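Local coordinates for protein CDA peptide synthetase I (Streptomyces coelicolor, PDB 5DU9) that belongs to the condensation-domain family of the modular peptide synthetases, built on the fold of the CoA-dependent acyltransferase clan, at residues A[313-318]-A[330-335]; A[215-220]-A[337-342]; A[246-251]-A[405-410]. The protein carries 1 engineered substitution. All blocks are in the same frame, centred on the assembly; numbering follows the deposited sequence.

Contact 1 (A[313-318]-A[330-335]); sequences LPLRLA and ETVSEA
Leu315 and Leu317 pack against Thr331, Val332 and Ala335 in a strand-to-helix contact of the acyltransferase-like fold of the condensation domain. Strand 311-318, paired with strand 287-294 in a two-stranded antiparallel sheet, leads through a short loop into helix 325-341, which turns back over it. The axes of 313-318 and 330-335 run at 140° to one another and approach to 8.4 Å, close enough for leucines to reach the helix backbone between its side chains.

Leu317 shows how the gap is filled. Its CB points at the helix, and a first torsion of -49° sets CG anti to the carbonyl carbon; from there the two methyls reach the helix. Val332 CG2 lies against both, 4.0 Å from Leu317 CD1 and equally near CD2. CD2 alone goes on to the helix backbone and beyond, 3.8 Å from Val332 CA and 3.7 Å from Ala335 CB. A leucine suits this place because its two methyls can cover a valine branch and an alanine methyl at once.

Leu315, two residues earlier and on the same side of the strand, adds CD1, which presses on Ala335 CB at 3.5 Å. Ala335 therefore takes a methyl from each leucine, and its small size lets both come in beside the backbone. Helix 267-283 packs on the same cluster, through Ile272 on Leu315 and Val332 and through Ala276 on Leu317.

Toward the end of the strand the contact becomes polar. Thr331 turns CG2 toward the strand and keeps OG1 beside its own backbone N, where the hydroxyl also bonds to Arg327 O. A water completes the join, 2.8 Å from Ala318 O and 2.6 Å from Thr331 OG1.

Contact 2 (A[215-220]-A[337-342]); sequences AYWTGL and SGLLAH
Tyr216 and His342 lie face on face in an offset stack, their ring centroids 3.7 Å apart and their planes only 6° from parallel. The stack joins helix 208-220 to the C-terminal end of helix 325-341 in the condensation-domain fold. With Tyr216 CG anti to the backbone N (chi1 171°), the phenol lies along the imidazole face, over which Tyr216 CB adds a CH-pi contact. The neighbouring Trp217 meets His342 with its edge: NE1 gives a nearly straight bond (176°) to His342 O at 2.9 Å. The acceptor lies in the indole plane, although the donor stands above the carbonyl plane. Further along that edge Trp217 CH2 rests on Leu339 CG at 3.8 Å.

Behind this first shell, His342 follows on helix 325-341, and its ring is held by the last turn: ND1 donates to Gly338 O at 2.8 Å, close to the imidazole plane. Gly338, bare of a side chain, lets Tyr216 OH come to 3.3 Å from its CA. Leu313 and Pro314 of strand 311-318, with Leu350 of helix 347-354, pack round Trp217 and bury the indole.

The chemistry implies that ND1 carries a proton, so His342 binds its own helix end with its ring edge while leaving a face for Tyr216. Gly338 O and the negative end of the helix dipole would, if anything, favour a protonated imidazole.

Contact 3 (A[246-251]-A[405-410]); sequences LGLPPE and LRVDFE
Leu248 stands obliquely across Val407, its CD1 3.7 Å from Val407 CG2, on one face of an antiparallel strand pair. Strand 242-248 is an outermost strand of a four-stranded mixed sheet in the condensation-domain fold, and strand 404-411 is its neighbour. Leu246 faces Val407 and Leu248 faces Leu405 in hydrogen-bonded pairs, tied by four backbone bonds such as Leu248 N to Leu405 O at 2.7 Å; Gly247 and Arg406 form the non-hydrogen-bonded pair between them.

All four aliphatic residues point to the same face. A first torsion of -57° keeps CG of Leu248 beside its backbone N, from where CD1 reaches across to Val407 on the partner strand, while its CB lies 4.4 Å from Leu405 CB. Branched side chains fit here because helices 418-437 and 250-263 cover this face: Leu248 touches Val429, and Leu405 touches Leu256. Pro249, at the N-cap, opens helix 250-263 directly after the strand.

Arg406 points to the other face. Its chain is bent at chi2 (107°), which folds the guanidinium over the neighbouring strand and presents a flat face to the peptide of Leu246 and Gly247. The glycine leaves room for that plane, and Ser245 OG accepts a bond from NE while also bonding Asp408 OD1. At the far end of the guanidinium, Arg406 NH1 settles 3.6 Å from Gly247 CA.

In the fold
Contacts 1 and 2 form one continuous region: their centres are 11 Å apart, both use helix 325-341, and Leu313 of contact 1 touches Leu339 of contact 2, CB against CD1. Contact 3 lies apart, its centre 24 Å from that of contact 1 and 31 Å from that of contact 2, in the four-stranded sheet. In the chain, 215-220 and 246-251 come first, then 313-318, 330-335 and 337-342, and finally 405-410. Contact 1 is thus nested within the loops closed by both others, whose segments alternate. Strand 404-411 also reaches toward the ligand pocket, since Glu410 hydrogen-bonds Ser387, one of the residues around (2S)-2-amino-N-butyl-propanamide.

Contact 1 (A[313-318]-A[330-335])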
# COMPACT_ATOMS: atom_id res chain seq x y z
N LEU A 313 7.59 -8.96 3.68
CA LEU A 313 8.22 -10.15 4.25
C LEU A 313 7.24 -11.29 4.42
O LEU A 313 6.05 -11.07 4.64
CB LEU A 313 8.87 -9.81 5.58
CG LEU A 313 10.16 -8.99 5.44
CD1 LEU A 313 10.53 -8.35 6.76
CD2 LEU A 313 11.30 -9.85 4.91
N PRO A 314 7.74 -12.53 4.30
CA PRO A 314 6.88 -13.71 4.37
C PRO A 314 6.58 -14.12 5.80
O PRO A 314 7.50 -14.25 6.62
CB PRO A 314 7.72 -14.77 3.67
CG PRO A 314 9.12 -14.40 4.02
CD PRO A 314 9.15 -12.90 4.06
N LEU A 315 5.30 -14.32 6.09
CA LEU A 315 4.86 -14.78 7.40
C LEU A 315 4.43 -16.23 7.27
O LEU A 315 3.43 -16.54 6.63
CB LEU A 315 3.71 -13.90 7.90
CG LEU A 315 3.33 -14.04 9.37
CD1 LEU A 315 4.40 -13.44 10.27
CD2 LEU A 315 1.99 -13.37 9.62
N ARG A 316 5.21 -17.12 7.86
CA ARG A 316 4.94 -18.54 7.78
C ARG A 316 4.22 -19.01 9.02
O ARG A 316 4.67 -18.76 10.15
CB ARG A 316 6.24 -19.31 7.58
CG ARG A 316 6.00 -20.72 7.15
CD ARG A 316 7.29 -21.35 6.71
NE ARG A 316 7.05 -22.53 5.90
CZ ARG A 316 8.00 -23.21 5.28
NH1 ARG A 316 9.27 -22.82 5.38
NH2 ARG A 316 7.68 -24.27 4.56
N LEU A 317 3.11 -19.70 8.81
CA LEU A 317 2.18 -20.06 9.87
C LEU A 317 1.79 -21.52 9.74
O LEU A 317 1.37 -21.96 8.67
CB LEU A 317 0.93 -19.18 9.81
CG LEU A 317 1.18 -17.68 9.70
CD1 LEU A 317 -0.04 -16.94 9.19
CD2 LEU A 317 1.61 -17.13 11.05
N ALA A 318 1.93 -22.28 10.82
CA ALA A 318 1.45 -23.65 10.86
C ALA A 318 0.08 -23.67 11.53
O ALA A 318 -0.08 -23.15 12.63
CB ALA A 318 2.42 -24.55 11.61
N GLU A 330 -2.68 -16.46 18.06
CA GLU A 330 -1.43 -16.57 18.83
C GLU A 330 -0.26 -16.97 17.94
O GLU A 330 0.86 -16.47 18.09
CB GLU A 330 -1.60 -17.58 19.96
CG GLU A 330 -2.54 -17.13 21.06
CD GLU A 330 -2.82 -18.22 22.08
OE1 GLU A 330 -2.21 -19.30 21.99
OE2 GLU A 330 -3.66 -17.99 22.98
N THR A 331 -0.52 -17.88 17.00
CA THR A 331 0.50 -18.32 16.06
C THR A 331 0.97 -17.14 15.22
O THR A 331 2.17 -16.97 14.98
CB THR A 331 -0.04 -19.45 15.16
OG1 THR A 331 -0.36 -20.58 15.99
CG2 THR A 331 0.99 -19.88 14.11
N VAL A 332 0.02 -16.33 14.78
CA VAL A 332 0.34 -15.13 14.01
C VAL A 332 1.18 -14.16 14.84
O VAL A 332 2.17 -13.62 14.35
CB VAL A 332 -0.95 -14.42 13.53
CG1 VAL A 332 -0.67 -13.00 13.03
CG2 VAL A 332 -1.62 -15.24 12.44
N SER A 333 0.79 -13.96 16.09
CA SER A 333 1.53 -13.06 16.97
C SER A 333 2.98 -13.51 17.17
O SER A 333 3.89 -12.68 17.16
CB SER A 333 0.82 -12.95 18.32
OG SER A 333 -0.40 -12.24 18.20
N GLU A 334 3.18 -14.81 17.35
CA GLU A 334 4.52 -15.36 17.54
C GLU A 334 5.38 -15.17 16.30
O GLU A 334 6.54 -14.76 16.38
CB GLU A 334 4.45 -16.84 17.91
CG GLU A 334 5.81 -17.50 18.08
CD GLU A 334 5.72 -18.91 18.65
OE1 GLU A 334 6.74 -19.63 18.62
OE2 GLU A 334 4.63 -19.29 19.13
N ALA A 335 4.80 -15.45 15.13
CA ALA A 335 5.52 -15.31 13.88
C ALA A 335 5.83 -13.84 13.58
O ALA A 335 6.91 -13.52 13.10
CB ALA A 335 4.73 -15.93 12.74
O HOH W 1 -1.92 -21.89 14.34

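Contact 2 (A[215-220]-A[337-342])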
# COMPACT_ATOMS: atom_id res chain seq x y z
N ALA A 215 20.64 -14.70 8.29
CA ALA A 215 20.62 -16.04 8.84
C ALA A 215 19.23 -16.42 9.33
O ALA A 215 18.76 -17.54 9.13
CB ALA A 215 21.63 -16.16 9.97
N TYR A 216 18.56 -15.47 9.99
CA TYR A 216 17.21 -15.71 10.49
C TYR A 216 16.26 -16.09 9.37
O TYR A 216 15.55 -17.09 9.45
CB TYR A 216 16.66 -14.47 11.22
CG TYR A 216 15.19 -14.59 11.56
CD1 TYR A 216 14.77 -15.32 12.66
CD2 TYR A 216 14.22 -13.97 10.78
CE1 TYR A 216 13.43 -15.43 12.97
CE2 TYR A 216 12.88 -14.07 11.08
CZ TYR A 216 12.49 -14.80 12.18
OH TYR A 216 11.16 -14.91 12.49
N TRP A 217 16.25 -15.29 8.31
CA TRP A 217 15.28 -15.46 7.24
C TRP A 217 15.57 -16.69 6.39
O TRP A 217 14.66 -17.42 6.01
CB TRP A 217 15.21 -14.21 6.37
CG TRP A 217 14.44 -13.12 7.03
CD1 TRP A 217 14.93 -11.93 7.51
CD2 TRP A 217 13.04 -13.12 7.32
NE1 TRP A 217 13.92 -11.19 8.06
CE2 TRP A 217 12.75 -11.90 7.96
CE3 TRP A 217 12.01 -14.03 7.09
CZ2 TRP A 217 11.46 -11.57 8.37
CZ3 TRP A 217 10.73 -13.70 7.50
CH2 TRP A 217 10.47 -12.48 8.13
N THR A 218 16.84 -16.92 6.07
CA THR A 218 17.19 -18.08 5.27
C THR A 218 16.90 -19.36 6.05
O THR A 218 16.46 -20.36 5.47
CB THR A 218 18.66 -18.06 4.83
OG1 THR A 218 19.51 -17.90 5.97
CG2 THR A 218 18.90 -16.92 3.85
N GLY A 219 17.14 -19.32 7.35
CA GLY A 219 16.90 -20.47 8.21
C GLY A 219 15.44 -20.91 8.21
O GLY A 219 15.15 -22.10 8.26
N LEU A 220 14.54 -19.94 8.16
CA LEU A 220 13.10 -20.20 8.19
C LEU A 220 12.58 -20.88 6.93
O LEU A 220 11.53 -21.52 6.95
CB LEU A 220 12.31 -18.90 8.39
CG LEU A 220 12.21 -18.26 9.77
CD1 LEU A 220 11.22 -17.10 9.71
CD2 LEU A 220 11.79 -19.26 10.84
N SER A 337 6.25 -11.46 15.73
CA SER A 337 7.31 -11.00 16.62
C SER A 337 8.68 -11.19 15.98
O SER A 337 9.53 -10.30 16.02
CB SER A 337 7.24 -11.72 17.97
OG SER A 337 6.07 -11.34 18.68
N GLY A 338 8.87 -12.35 15.35
CA GLY A 338 10.13 -12.65 14.69
C GLY A 338 10.32 -11.82 13.43
O GLY A 338 11.42 -11.36 13.14
N LEU A 339 9.24 -11.65 12.67
CA LEU A 339 9.29 -10.84 11.47
C LEU A 339 9.69 -9.40 11.80
O LEU A 339 10.58 -8.83 11.16
CB LEU A 339 7.93 -10.86 10.76
CG LEU A 339 7.81 -10.13 9.42
CD1 LEU A 339 6.77 -10.82 8.55
CD2 LEU A 339 7.43 -8.67 9.62
N LEU A 340 9.06 -8.84 12.82
CA LEU A 340 9.34 -7.45 13.20
C LEU A 340 10.75 -7.28 13.73
O LEU A 340 11.39 -6.26 13.50
CB LEU A 340 8.33 -6.98 14.24
CG LEU A 340 6.89 -6.82 13.73
CD1 LEU A 340 5.96 -6.52 14.89
CD2 LEU A 340 6.79 -5.73 12.67
N ALA A 341 11.25 -8.30 14.42
CA ALA A 341 12.58 -8.25 15.02
C ALA A 341 13.69 -8.30 13.97
O ALA A 341 14.83 -7.95 14.26
CB ALA A 341 12.75 -9.40 16.01
N HIS A 342 13.34 -8.74 12.76
CA HIS A 342 14.30 -8.85 11.66
C HIS A 342 13.77 -8.14 10.41
O HIS A 342 14.08 -8.53 9.29
CB HIS A 342 14.59 -10.32 11.36
CG HIS A 342 15.08 -11.09 12.55
ND1 HIS A 342 14.23 -11.72 13.43
CD2 HIS A 342 16.33 -11.33 13.00
CE1 HIS A 342 14.94 -12.32 14.37
NE2 HIS A 342 16.22 -12.10 14.14

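Contact 3 (A[246-251]-A[405-410])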
# COMPACT_ATOMS: atom_id res chain seq x y z
N LEU A 246 -14.92 -4.18 -1.98
CA LEU A 246 -16.13 -4.48 -1.24
C LEU A 246 -16.20 -3.60 -0.00
O LEU A 246 -15.30 -3.63 0.83
CB LEU A 246 -16.17 -5.96 -0.84
CG LEU A 246 -17.31 -6.41 0.08
CD1 LEU A 246 -18.66 -6.15 -0.56
CD2 LEU A 246 -17.16 -7.88 0.43
N GLY A 247 -17.26 -2.81 0.10
CA GLY A 247 -17.49 -1.98 1.26
C GLY A 247 -18.23 -2.73 2.35
O GLY A 247 -19.28 -3.33 2.09
N LEU A 248 -17.68 -2.69 3.56
CA LEU A 248 -18.27 -3.34 4.72
C LEU A 248 -18.63 -2.29 5.77
O LEU A 248 -17.74 -1.62 6.29
CB LEU A 248 -17.31 -4.36 5.33
CG LEU A 248 -16.81 -5.47 4.41
CD1 LEU A 248 -15.81 -6.34 5.16
CD2 LEU A 248 -17.97 -6.31 3.88
N PRO A 249 -19.92 -2.13 6.07
CA PRO A 249 -20.27 -1.13 7.08
C PRO A 249 -19.93 -1.61 8.49
O PRO A 249 -19.65 -2.79 8.67
CB PRO A 249 -21.78 -0.97 6.90
CG PRO A 249 -22.23 -2.29 6.40
CD PRO A 249 -21.12 -2.79 5.52
N PRO A 250 -19.95 -0.71 9.48
CA PRO A 250 -19.64 -1.07 10.87
C PRO A 250 -20.45 -2.25 11.41
O PRO A 250 -19.93 -3.02 12.22
CB PRO A 250 -19.97 0.22 11.64
CG PRO A 250 -19.73 1.30 10.65
CD PRO A 250 -20.16 0.74 9.32
N GLU A 251 -21.69 -2.40 10.96
CA GLU A 251 -22.52 -3.52 11.40
C GLU A 251 -21.85 -4.86 11.09
O GLU A 251 -22.06 -5.85 11.80
CB GLU A 251 -23.91 -3.45 10.74
CG GLU A 251 -24.87 -4.57 11.16
CD GLU A 251 -25.25 -4.51 12.63
OE1 GLU A 251 -25.09 -3.43 13.25
OE2 GLU A 251 -25.70 -5.54 13.17
N LEU A 405 -15.02 -0.88 6.75
CA LEU A 405 -13.86 -1.25 5.96
C LEU A 405 -14.15 -1.24 4.47
O LEU A 405 -15.27 -1.48 4.04
CB LEU A 405 -13.37 -2.65 6.35
CG LEU A 405 -12.81 -2.81 7.76
CD1 LEU A 405 -12.70 -4.29 8.12
CD2 LEU A 405 -11.46 -2.13 7.89
N ARG A 406 -13.12 -0.94 3.69
CA ARG A 406 -13.11 -1.26 2.28
C ARG A 406 -12.10 -2.37 2.08
O ARG A 406 -10.94 -2.22 2.46
CB ARG A 406 -12.77 -0.04 1.42
CG ARG A 406 -13.20 -0.17 -0.03
CD ARG A 406 -14.40 0.71 -0.35
NE ARG A 406 -15.16 0.21 -1.49
CZ ARG A 406 -16.47 0.38 -1.65
NH1 ARG A 406 -17.19 1.03 -0.74
NH2 ARG A 406 -17.08 -0.12 -2.72
N VAL A 407 -12.55 -3.48 1.52
CA VAL A 407 -11.69 -4.62 1.25
C VAL A 407 -11.46 -4.73 -0.24
O VAL A 407 -12.40 -4.92 -1.01
CB VAL A 407 -12.31 -5.94 1.77
CG1 VAL A 407 -11.39 -7.12 1.50
CG2 VAL A 407 -12.62 -5.83 3.26
N ASP A 408 -10.21 -4.57 -0.65
CA ASP A 408 -9.84 -4.69 -2.06
C ASP A 408 -9.09 -5.99 -2.31
O ASP A 408 -8.08 -6.27 -1.65
CB ASP A 408 -8.97 -3.51 -2.50
CG ASP A 408 -9.78 -2.25 -2.78
OD1 ASP A 408 -10.83 -2.07 -2.15
OD2 ASP A 408 -9.37 -1.46 -3.65
N PHE A 409 -9.61 -6.80 -3.23
CA PHE A 409 -8.88 -7.95 -3.73
C PHE A 409 -8.24 -7.56 -5.05
O PHE A 409 -8.93 -7.26 -6.02
CB PHE A 409 -9.80 -9.16 -3.90
CG PHE A 409 -9.90 -10.03 -2.67
CD1 PHE A 409 -10.02 -9.47 -1.42
CD2 PHE A 409 -9.90 -11.41 -2.78
CE1 PHE A 409 -10.12 -10.26 -0.29
CE2 PHE A 409 -9.99 -12.21 -1.66
CZ PHE A 409 -10.10 -11.64 -0.41
N GLU A 410 -6.92 -7.54 -5.05
CA GLU A 410 -6.14 -7.16 -6.23
C GLU A 410 -5.51 -8.41 -6.82
O GLU A 410 -4.53 -8.93 -6.27
CB GLU A 410 -5.08 -6.13 -5.86
CG GLU A 410 -5.61 -4.95 -5.07
CD GLU A 410 -4.54 -3.90 -4.78
OE1 GLU A 410 -3.36 -4.28 -4.64
OE2 GLU A 410 -4.88 -2.70 -4.69